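PDB 1Z2Z: probable tRNA pseudouridine synthase D from Methanosarcina mazei, which probably catalyses the isomerisation of uridine at position 13 of transfer RNAs to pseudouridine. Local coordinates for residues A[12-17]-A[285-290]; A[211-216]-A[232-237]; A[273-278]-A[339-344]. All coordinates share one frame; numbering follows the deposited sequence.

Contact 1: residues A[12-17]-A[285-290]; sequences INLYST and RIEAGI
Ser16 and Ile286 mark the closest backbone approach, with their CA atoms 6.6 Å apart. The 12-17 segment is irregular chain that runs past the last turn of the long helix 263-287. Beyond that turn the chain leaves helical geometry at Gly289, whose phi is positive (88°). No hydrogen bond joins the two segments. The contact is made mostly by side chains.

Leu14 is the main wedge. Its CG lies between the backbone N and the carbonyl carbon (chi1 57°), and its two methyls are split between neighbouring helix residues. Leu14 CD1 rests on Ile286 CG2 at 3.9 Å and is 4.1 Å from Ile286 CD1. It therefore touches both branches of the isoleucine. Leu14 CD2 instead lies 3.9 Å from Glu287 CG, in the aliphatic part of that side chain. The glutamate is extended beyond CG, and the two side chains meet at a slant. Ser16 adds a smaller apolar touch, its CA lying 4.2 Å from Ile286 CG2. The hydroxyl of Ser16 is used for another purpose: OG is hydrogen-bonded to Gln163 OE1. Asn13 lies at the margin, with ND2 4.4 Å from Glu287 OE2, too far for a hydrogen bond.

The N-terminal chain is also tied to helix 423-430, where Arg427 bonds to the carbonyl of Leu14 and Glu428 to the amide of Thr17. The contact with helix 263-287 is thus a small apolar patch at the protein surface. It rests on van der Waals packing, and polar bonds to Gln163, Arg427 and Glu428 probably help to set the path of 12-17.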
loop_
_atom_site.group_PDB
_atom_site.type_symbol
_atom_site.label_atom_id
_atom_site.label_comp_id
_atom_site.label_asym_id
_atom_site.label_seq_id
_atom_site.Cartn_x
_atom_site.Cartn_y
_atom_site.Cartn_z
ATOM N N ILE A 12 4.046 -3.719 -12.338
ATOM C CA ILE A 12 5.164 -4.514 -11.843
ATOM C C ILE A 12 5.325 -5.707 -12.765
ATOM O O ILE A 12 4.339 -6.209 -13.293
ATOM C CB ILE A 12 4.871 -5.009 -10.449
ATOM C CG1 ILE A 12 4.463 -3.804 -9.597
ATOM C CG2 ILE A 12 6.075 -5.797 -9.910
ATOM C CD1 ILE A 12 3.930 -4.151 -8.226
ATOM N N ASN A 13 6.559 -6.153 -12.972
ATOM C CA ASN A 13 6.792 -7.289 -13.850
ATOM C C ASN A 13 8.161 -7.905 -13.638
ATOM O O ASN A 13 8.701 -8.539 -14.536
ATOM C CB ASN A 13 6.661 -6.871 -15.312
ATOM C CG ASN A 13 7.940 -6.273 -15.862
ATOM O OD1 ASN A 13 8.535 -5.367 -15.268
ATOM N ND2 ASN A 13 8.373 -6.778 -17.011
ATOM N N LEU A 14 8.727 -7.727 -12.455
ATOM C CA LEU A 14 10.037 -8.295 -12.187
ATOM C C LEU A 14 10.398 -8.202 -10.723
ATOM O O LEU A 14 9.524 -8.061 -9.880
ATOM C CB LEU A 14 11.097 -7.591 -13.029
ATOM C CG LEU A 14 11.171 -6.080 -12.841
ATOM C CD1 LEU A 14 12.281 -5.690 -11.877
ATOM C CD2 LEU A 14 11.422 -5.475 -14.188
ATOM N N TYR A 15 11.696 -8.265 -10.441
ATOM C CA TYR A 15 12.215 -8.230 -9.078
ATOM C C TYR A 15 13.600 -7.584 -9.054
ATOM O O TYR A 15 14.475 -7.965 -9.835
ATOM C CB TYR A 15 12.335 -9.660 -8.541
ATOM C CG TYR A 15 11.042 -10.449 -8.505
ATOM C CD1 TYR A 15 10.178 -10.355 -7.416
ATOM C CD2 TYR A 15 10.699 -11.325 -9.538
ATOM C CE1 TYR A 15 9.010 -11.122 -7.350
ATOM C CE2 TYR A 15 9.529 -12.097 -9.479
ATOM C CZ TYR A 15 8.694 -11.989 -8.382
ATOM O OH TYR A 15 7.546 -12.739 -8.300
ATOM N N SER A 16 13.811 -6.626 -8.154
ATOM C CA SER A 16 15.113 -5.963 -8.058
ATOM C C SER A 16 16.198 -6.998 -7.724
ATOM O O SER A 16 17.386 -6.794 -7.996
ATOM C CB SER A 16 15.085 -4.876 -6.980
ATOM O OG SER A 16 15.440 -5.394 -5.711
ATOM N N THR A 17 15.782 -8.113 -7.137
ATOM C CA THR A 17 16.710 -9.174 -6.778
ATOM C C THR A 17 16.592 -10.317 -7.790
ATOM O O THR A 17 15.500 -10.610 -8.275
ATOM C CB THR A 17 16.391 -9.727 -5.383
ATOM O OG1 THR A 17 15.087 -10.318 -5.403
ATOM C CG2 THR A 17 16.426 -8.615 -4.340
ATOM N N ARG A 285 13.578 1.079 -15.374
ATOM C CA ARG A 285 14.819 1.625 -14.851
ATOM C C ARG A 285 15.667 0.551 -14.185
ATOM O O ARG A 285 16.895 0.628 -14.203
ATOM C CB ARG A 285 14.535 2.753 -13.864
ATOM C CG ARG A 285 15.786 3.440 -13.340
ATOM C CD ARG A 285 15.443 4.833 -12.848
ATOM N NE ARG A 285 16.604 5.577 -12.378
ATOM C CZ ARG A 285 17.390 5.182 -11.384
ATOM N NH1 ARG A 285 18.422 5.931 -11.023
ATOM N NH2 ARG A 285 17.143 4.042 -10.755
ATOM N N ILE A 286 15.016 -0.441 -13.583
ATOM C CA ILE A 286 15.735 -1.535 -12.939
ATOM C C ILE A 286 16.312 -2.417 -14.044
ATOM O O ILE A 286 17.323 -3.090 -13.849
ATOM C CB ILE A 286 14.810 -2.398 -12.036
ATOM C CG1 ILE A 286 14.353 -1.578 -10.826
ATOM C CG2 ILE A 286 15.550 -3.653 -11.568
ATOM C CD1 ILE A 286 13.315 -2.266 -9.939
ATOM N N GLU A 287 15.659 -2.416 -15.200
ATOM C CA GLU A 287 16.146 -3.204 -16.317
ATOM C C GLU A 287 17.315 -2.487 -16.965
ATOM O O GLU A 287 18.300 -3.113 -17.341
ATOM C CB GLU A 287 15.051 -3.419 -17.354
ATOM C CG GLU A 287 13.922 -4.301 -16.885
ATOM C CD GLU A 287 12.891 -4.498 -17.964
ATOM O OE1 GLU A 287 12.470 -3.489 -18.574
ATOM O OE2 GLU A 287 12.498 -5.654 -18.201
ATOM N N ALA A 288 17.202 -1.170 -17.097
ATOM C CA ALA A 288 18.260 -0.382 -17.708
ATOM C C ALA A 288 19.588 -0.552 -16.973
ATOM O O ALA A 288 20.636 -0.160 -17.487
ATOM C CB ALA A 288 17.865 1.087 -17.742
ATOM N N GLY A 289 19.549 -1.143 -15.779
ATOM C CA GLY A 289 20.767 -1.345 -15.010
ATOM C C GLY A 289 21.145 -0.180 -14.105
ATOM O O GLY A 289 22.195 -0.207 -13.452
ATOM N N ILE A 290 20.299 0.849 -14.063
ATOM C CA ILE A 290 20.550 2.028 -13.224
ATOM C C ILE A 290 19.982 1.782 -11.816
ATOM O O ILE A 290 18.770 1.823 -11.625
ATOM C CB ILE A 290 19.858 3.305 -13.802
ATOM C CG1 ILE A 290 20.100 3.432 -15.319
ATOM C CG2 ILE A 290 20.340 4.537 -13.043
ATOM C CD1 ILE A 290 21.518 3.790 -15.741
#

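Contact 2: residues A[211-216]-A[232-237]; sequences EETKNA and TYPLRL
The turn between helices 226-232 and 238-249 packs against the start of helix 213-223, with Ala216 and Thr213 facing Thr232, Tyr233, Pro234 and Arg236. This is a local helical hairpin. Helix 213-223 runs out, helix 226-232 returns, and the chain then turns into the next helix. Leu237 holds the N-cap position of that helix. Its amide bonds to Pro234 O at 3.0 Å, which closes a beta turn.

Ala216 is central. The two backbones come nearest here, at 6.1 Å between the CA atoms of Ala216 and Thr232. The methyl of Ala216 touches both branches of Thr232, with CB 3.7 Å from OG1 and 3.9 Å from CG2. The same CB is 4.0 Å from CD1 of Tyr233. Further along that ring, CE1 lies 3.5 Å from the carbonyl O of Ala216, which approaches obliquely.

One turn earlier, Thr213 presents its methyl to the loop. Its CG2 lies opposite the carbonyl carbon and beside the backbone N (OG1 chi1 68°). CG2 packs on CG of Pro234 at 4.0 Å. It also meets the guanidinium of Arg236 at the edge, near its plane, with NH2 as the nearest atom. The arginine bends at chi3 (56°) and crosses the threonine at about a right angle. No hydrogen bond spans the two segments.

Tyr233 carries the contact inward. Its hydroxyl bonds to Ile202 O at the end of helix 194-202, and its ring also touches Arg217 and Val220 of helix 213-223 and Glu240 of helix 238-249. Pro234 and Arg236 lie nearer the outside, while the tyrosine sits buried among these three helices.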
loop_
_atom_site.group_PDB
_atom_site.type_symbol
_atom_site.label_atom_id
_atom_site.label_comp_id
_atom_site.label_asym_id
_atom_site.label_seq_id
_atom_site.Cartn_x
_atom_site.Cartn_y
_atom_site.Cartn_z
ATOM N N GLU A 211 -19.143 -15.545 -5.860
ATOM C CA GLU A 211 -19.805 -15.811 -7.128
ATOM C C GLU A 211 -21.197 -15.203 -7.195
ATOM O O GLU A 211 -21.828 -15.196 -8.254
ATOM C CB GLU A 211 -19.883 -17.320 -7.388
ATOM C CG GLU A 211 -20.816 -18.081 -6.455
ATOM C CD GLU A 211 -22.017 -18.684 -7.181
ATOM O OE1 GLU A 211 -22.850 -19.341 -6.516
ATOM O OE2 GLU A 211 -22.129 -18.499 -8.416
ATOM N N GLU A 212 -21.675 -14.686 -6.068
ATOM C CA GLU A 212 -23.001 -14.080 -6.024
ATOM C C GLU A 212 -22.924 -12.633 -6.500
ATOM O O GLU A 212 -23.551 -12.266 -7.495
ATOM C CB GLU A 212 -23.564 -14.158 -4.601
ATOM C CG GLU A 212 -24.975 -14.750 -4.542
ATOM C CD GLU A 212 -25.063 -16.168 -5.112
ATOM O OE1 GLU A 212 -24.600 -17.121 -4.442
ATOM O OE2 GLU A 212 -25.593 -16.322 -6.239
ATOM N N THR A 213 -22.154 -11.815 -5.788
ATOM C CA THR A 213 -21.980 -10.420 -6.169
ATOM C C THR A 213 -21.208 -10.434 -7.488
ATOM O O THR A 213 -21.406 -9.584 -8.353
ATOM C CB THR A 213 -21.170 -9.644 -5.113
ATOM O OG1 THR A 213 -19.817 -10.112 -5.108
ATOM C CG2 THR A 213 -21.772 -9.851 -3.730
ATOM N N LYS A 214 -20.328 -11.418 -7.635
ATOM C CA LYS A 214 -19.545 -11.563 -8.853
ATOM C C LYS A 214 -20.508 -11.687 -10.032
ATOM O O LYS A 214 -20.190 -11.271 -11.141
ATOM C CB LYS A 214 -18.666 -12.817 -8.775
ATOM C CG LYS A 214 -17.750 -13.037 -9.978
ATOM C CD LYS A 214 -17.403 -14.515 -10.167
ATOM C CE LYS A 214 -16.737 -15.127 -8.939
ATOM N NZ LYS A 214 -16.700 -16.620 -9.040
ATOM N N ASN A 215 -21.684 -12.260 -9.789
ATOM C CA ASN A 215 -22.675 -12.427 -10.851
ATOM C C ASN A 215 -23.625 -11.238 -10.959
ATOM O O ASN A 215 -24.402 -11.135 -11.909
ATOM C CB ASN A 215 -23.470 -13.727 -10.651
ATOM C CG ASN A 215 -22.797 -14.931 -11.300
ATOM O OD1 ASN A 215 -21.682 -15.304 -10.936
ATOM N ND2 ASN A 215 -23.474 -15.535 -12.275
ATOM N N ALA A 216 -23.561 -10.341 -9.985
ATOM C CA ALA A 216 -24.404 -9.156 -10.002
ATOM C C ALA A 216 -23.796 -8.141 -10.970
ATOM O O ALA A 216 -24.509 -7.538 -11.771
ATOM C CB ALA A 216 -24.496 -8.562 -8.611
ATOM N N THR A 232 -30.142 -6.009 -7.240
ATOM C CA THR A 232 -29.302 -7.170 -6.922
ATOM C C THR A 232 -28.061 -6.822 -6.072
ATOM O O THR A 232 -27.680 -7.578 -5.176
ATOM C CB THR A 232 -28.865 -7.914 -8.248
ATOM O OG1 THR A 232 -28.129 -9.103 -7.926
ATOM C CG2 THR A 232 -27.999 -7.014 -9.131
ATOM N N TYR A 233 -27.452 -5.671 -6.344
ATOM C CA TYR A 233 -26.263 -5.240 -5.616
ATOM C C TYR A 233 -26.497 -5.068 -4.116
ATOM O O TYR A 233 -27.381 -4.315 -3.686
ATOM C CB TYR A 233 -25.726 -3.926 -6.192
ATOM C CG TYR A 233 -24.880 -4.045 -7.451
ATOM C CD1 TYR A 233 -25.368 -4.679 -8.597
ATOM C CD2 TYR A 233 -23.617 -3.453 -7.515
ATOM C CE1 TYR A 233 -24.623 -4.709 -9.780
ATOM C CE2 TYR A 233 -22.861 -3.473 -8.690
ATOM C CZ TYR A 233 -23.370 -4.098 -9.819
ATOM O OH TYR A 233 -22.650 -4.079 -10.991
ATOM N N PRO A 234 -25.693 -5.768 -3.295
ATOM C CA PRO A 234 -25.842 -5.665 -1.843
ATOM C C PRO A 234 -25.547 -4.245 -1.378
ATOM O O PRO A 234 -24.694 -3.555 -1.949
ATOM C CB PRO A 234 -24.840 -6.692 -1.324
ATOM C CG PRO A 234 -23.759 -6.647 -2.351
ATOM C CD PRO A 234 -24.535 -6.610 -3.647
ATOM N N LEU A 235 -26.275 -3.818 -0.347
ATOM C CA LEU A 235 -26.144 -2.479 0.233
ATOM C C LEU A 235 -24.700 -2.176 0.611
ATOM O O LEU A 235 -24.319 -1.019 0.781
ATOM C CB LEU A 235 -27.035 -2.365 1.473
ATOM C CG LEU A 235 -28.539 -2.547 1.264
ATOM C CD1 LEU A 235 -29.199 -2.881 2.594
ATOM C CD2 LEU A 235 -29.132 -1.291 0.654
ATOM N N ARG A 236 -23.908 -3.233 0.748
ATOM C CA ARG A 236 -22.503 -3.111 1.095
ATOM C C ARG A 236 -21.782 -2.170 0.129
ATOM O O ARG A 236 -20.879 -1.436 0.531
ATOM C CB ARG A 236 -21.853 -4.497 1.073
ATOM C CG ARG A 236 -20.342 -4.498 1.168
ATOM C CD ARG A 236 -19.828 -5.904 1.409
ATOM N NE ARG A 236 -20.267 -6.849 0.383
ATOM C CZ ARG A 236 -19.701 -6.980 -0.816
ATOM N NH1 ARG A 236 -18.662 -6.226 -1.150
ATOM N NH2 ARG A 236 -20.175 -7.867 -1.683
ATOM N N LEU A 237 -22.203 -2.190 -1.137
ATOM C CA LEU A 237 -21.611 -1.358 -2.195
ATOM C C LEU A 237 -22.389 -0.059 -2.413
ATOM O O LEU A 237 -23.131 0.080 -3.387
ATOM C CB LEU A 237 -21.559 -2.144 -3.508
ATOM C CG LEU A 237 -20.836 -3.485 -3.442
ATOM C CD1 LEU A 237 -21.067 -4.277 -4.715
ATOM C CD2 LEU A 237 -19.360 -3.237 -3.199
#

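Contact 3: residues A[273-278]-A[339-344]; sequences YQSYIY and APLPGY
Leu341 and Gln274 lead the apolar packing, with their CA atoms 5.3 Å apart. Leu341 sends CD2 onto one turn of helix 263-287. That methyl lies 3.5 Å from CB of Gln274, and it also touches the backbone around Gln274 O and Ser275 N. One turn on, CB of Tyr278 is 3.8 Å from the same methyl. The side chains of Gln274 and Leu341 cross at about a right angle.

Two further apolar pairs flank the leucine. Ile277 places CG2 3.5 Å from CG of Pro342, and its CD1 also approaches this ring carbon, at 3.8 Å. The isoleucine thus straddles one corner of the proline ring. Ala339 meets the ring of Tyr278, with CB 3.5 Å from CE2. The methyl comes in obliquely. The tyrosine has CG anti to the backbone N (chi1 164°), which swings its ring towards Ala339. Phe170 meets the same ring edge-to-face.

The contact joins the middle of the long helix 263-287 to the chain that leads from strand 336-337 towards helix 352-363. Both segments fall in the TRUD region that distinguishes this family of pseudouridine synthases. Ile277 touches Leu361 of helix 352-363 as well, so this helix packs on the same side chain as Pro342.

Among the polar atoms, Pro340 O lies at the edge of the Tyr278 ring, near its plane and 4.0 Å from CD2 of Tyr278. Other polar partners lie outside the two segments. The hydroxyl of Tyr278 lies within hydrogen-bonding range of the carbonyls of Glu387 and Asn168. Its single proton can serve them in turn or be shared between them. On the loop side, Ala339 and Leu341 form backbone hydrogen bonds with Arg386 and Thr384. Gly343 N bonds to Thr346 OG1.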
loop_
_atom_site.group_PDB
_atom_site.type_symbol
_atom_site.label_atom_id
_atom_site.label_comp_id
_atom_site.label_asym_id
_atom_site.label_seq_id
_atom_site.Cartn_x
_atom_site.Cartn_y
_atom_site.Cartn_z
ATOM N N TYR A 273 -3.991 4.978 -11.941
ATOM C CA TYR A 273 -3.365 4.955 -13.266
ATOM C C TYR A 273 -1.981 5.548 -13.229
ATOM O O TYR A 273 -1.127 5.205 -14.045
ATOM C CB TYR A 273 -4.203 5.728 -14.281
ATOM C CG TYR A 273 -3.656 5.658 -15.693
ATOM C CD1 TYR A 273 -3.381 4.428 -16.294
ATOM C CD2 TYR A 273 -3.451 6.817 -16.444
ATOM C CE1 TYR A 273 -2.919 4.353 -17.608
ATOM C CE2 TYR A 273 -2.991 6.754 -17.759
ATOM C CZ TYR A 273 -2.728 5.519 -18.335
ATOM O OH TYR A 273 -2.274 5.455 -19.639
ATOM N N GLN A 274 -1.770 6.459 -12.286
ATOM C CA GLN A 274 -0.475 7.096 -12.115
ATOM C C GLN A 274 0.462 6.126 -11.441
ATOM O O GLN A 274 1.624 5.975 -11.832
ATOM C CB GLN A 274 -0.599 8.346 -11.255
ATOM C CG GLN A 274 -1.044 9.550 -12.035
ATOM C CD GLN A 274 -1.118 10.787 -11.188
ATOM O OE1 GLN A 274 -1.355 11.874 -11.702
ATOM N NE2 GLN A 274 -0.923 10.634 -9.881
ATOM N N SER A 275 -0.049 5.472 -10.406
ATOM C CA SER A 275 0.748 4.500 -9.681
ATOM C C SER A 275 1.129 3.394 -10.661
ATOM O O SER A 275 2.229 2.855 -10.606
ATOM C CB SER A 275 -0.063 3.964 -8.501
ATOM O OG SER A 275 -0.362 5.030 -7.617
ATOM N N TYR A 276 0.220 3.083 -11.575
ATOM C CA TYR A 276 0.471 2.065 -12.574
ATOM C C TYR A 276 1.704 2.439 -13.392
ATOM O O TYR A 276 2.697 1.701 -13.442
ATOM C CB TYR A 276 -0.731 1.959 -13.492
ATOM C CG TYR A 276 -0.502 1.107 -14.704
ATOM C CD1 TYR A 276 -0.361 -0.275 -14.597
ATOM C CD2 TYR A 276 -0.460 1.678 -15.974
ATOM C CE1 TYR A 276 -0.193 -1.063 -15.734
ATOM C CE2 TYR A 276 -0.291 0.898 -17.110
ATOM C CZ TYR A 276 -0.160 -0.465 -16.985
ATOM O OH TYR A 276 -0.002 -1.221 -18.123
ATOM N N ILE A 277 1.625 3.604 -14.032
ATOM C CA ILE A 277 2.712 4.102 -14.860
ATOM C C ILE A 277 3.997 4.171 -14.045
ATOM O O ILE A 277 5.083 3.817 -14.521
ATOM C CB ILE A 277 2.354 5.485 -15.427
ATOM C CG1 ILE A 277 1.167 5.328 -16.394
ATOM C CG2 ILE A 277 3.577 6.102 -16.097
ATOM C CD1 ILE A 277 0.421 6.616 -16.764
ATOM N N TYR A 278 3.864 4.598 -12.800
ATOM C CA TYR A 278 5.019 4.689 -11.941
ATOM C C TYR A 278 5.708 3.319 -11.757
ATOM O O TYR A 278 6.938 3.231 -11.737
ATOM C CB TYR A 278 4.604 5.301 -10.602
ATOM C CG TYR A 278 5.612 5.092 -9.522
ATOM C CD1 TYR A 278 5.688 3.889 -8.846
ATOM C CD2 TYR A 278 6.497 6.094 -9.173
ATOM C CE1 TYR A 278 6.619 3.687 -7.846
ATOM C CE2 TYR A 278 7.431 5.907 -8.173
ATOM C CZ TYR A 278 7.483 4.700 -7.511
ATOM O OH TYR A 278 8.390 4.522 -6.490
ATOM N N ALA A 339 10.897 8.906 -9.072
ATOM C CA ALA A 339 10.330 8.503 -10.352
ATOM C C ALA A 339 9.079 9.333 -10.537
ATOM O O ALA A 339 8.460 9.755 -9.570
ATOM C CB ALA A 339 9.986 7.033 -10.331
ATOM N N PRO A 340 8.672 9.556 -11.779
ATOM C CA PRO A 340 7.485 10.359 -12.058
ATOM C C PRO A 340 6.121 9.729 -11.910
ATOM O O PRO A 340 5.907 8.575 -12.259
ATOM C CB PRO A 340 7.718 10.818 -13.485
ATOM C CG PRO A 340 8.354 9.617 -14.093
ATOM C CD PRO A 340 9.369 9.204 -13.025
ATOM N N LEU A 341 5.192 10.511 -11.381
ATOM C CA LEU A 341 3.814 10.079 -11.256
ATOM C C LEU A 341 3.114 11.059 -12.198
ATOM O O LEU A 341 2.526 12.049 -11.772
ATOM C CB LEU A 341 3.320 10.218 -9.808
ATOM C CG LEU A 341 3.371 8.956 -8.927
ATOM C CD1 LEU A 341 3.200 9.302 -7.466
ATOM C CD2 LEU A 341 2.282 8.006 -9.354
ATOM N N PRO A 342 3.202 10.794 -13.508
ATOM C CA PRO A 342 2.623 11.583 -14.603
ATOM C C PRO A 342 1.336 12.369 -14.315
ATOM O O PRO A 342 0.409 11.860 -13.684
ATOM C CB PRO A 342 2.439 10.546 -15.719
ATOM C CG PRO A 342 2.484 9.204 -14.987
ATOM C CD PRO A 342 3.570 9.455 -13.993
ATOM N N GLY A 343 1.307 13.615 -14.795
ATOM C CA GLY A 343 0.164 14.502 -14.633
ATOM C C GLY A 343 0.235 15.565 -15.716
ATOM O O GLY A 343 0.413 15.237 -16.887
ATOM N N TYR A 344 0.100 16.836 -15.357
ATOM C CA TYR A 344 0.199 17.881 -16.369
ATOM C C TYR A 344 1.186 18.937 -15.907
ATOM O O TYR A 344 1.292 20.011 -16.500
ATOM C CB TYR A 344 -1.173 18.506 -16.636
ATOM C CG TYR A 344 -1.743 19.328 -15.497
ATOM C CD1 TYR A 344 -1.124 20.505 -15.080
ATOM C CD2 TYR A 344 -2.926 18.958 -14.872
ATOM C CE1 TYR A 344 -1.669 21.293 -14.076
ATOM C CE2 TYR A 344 -3.482 19.741 -13.863
ATOM C CZ TYR A 344 -2.849 20.908 -13.474
ATOM O OH TYR A 344 -3.402 21.710 -12.503
#

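Contacts 1 and 3 both use helix 263-287, the first at its C-terminal end and the third in its middle. Their centres are about 17 Å apart, and their segments alternate along the chain. Contact 3 is buried. It packs proline, leucine and tyrosine, and it buries more area than either of the others. Contact 1 is at the surface and depends on a few methyls and the aliphatic part of a glutamate. Contact 2 is partly buried and closes a short helical hairpin. It sets an alanine methyl against a threonine and a buried tyrosine ring, with a threonine methyl near a proline and an arginine further out. Neither contact 1 nor contact 2 has a hydrogen bond between its segments.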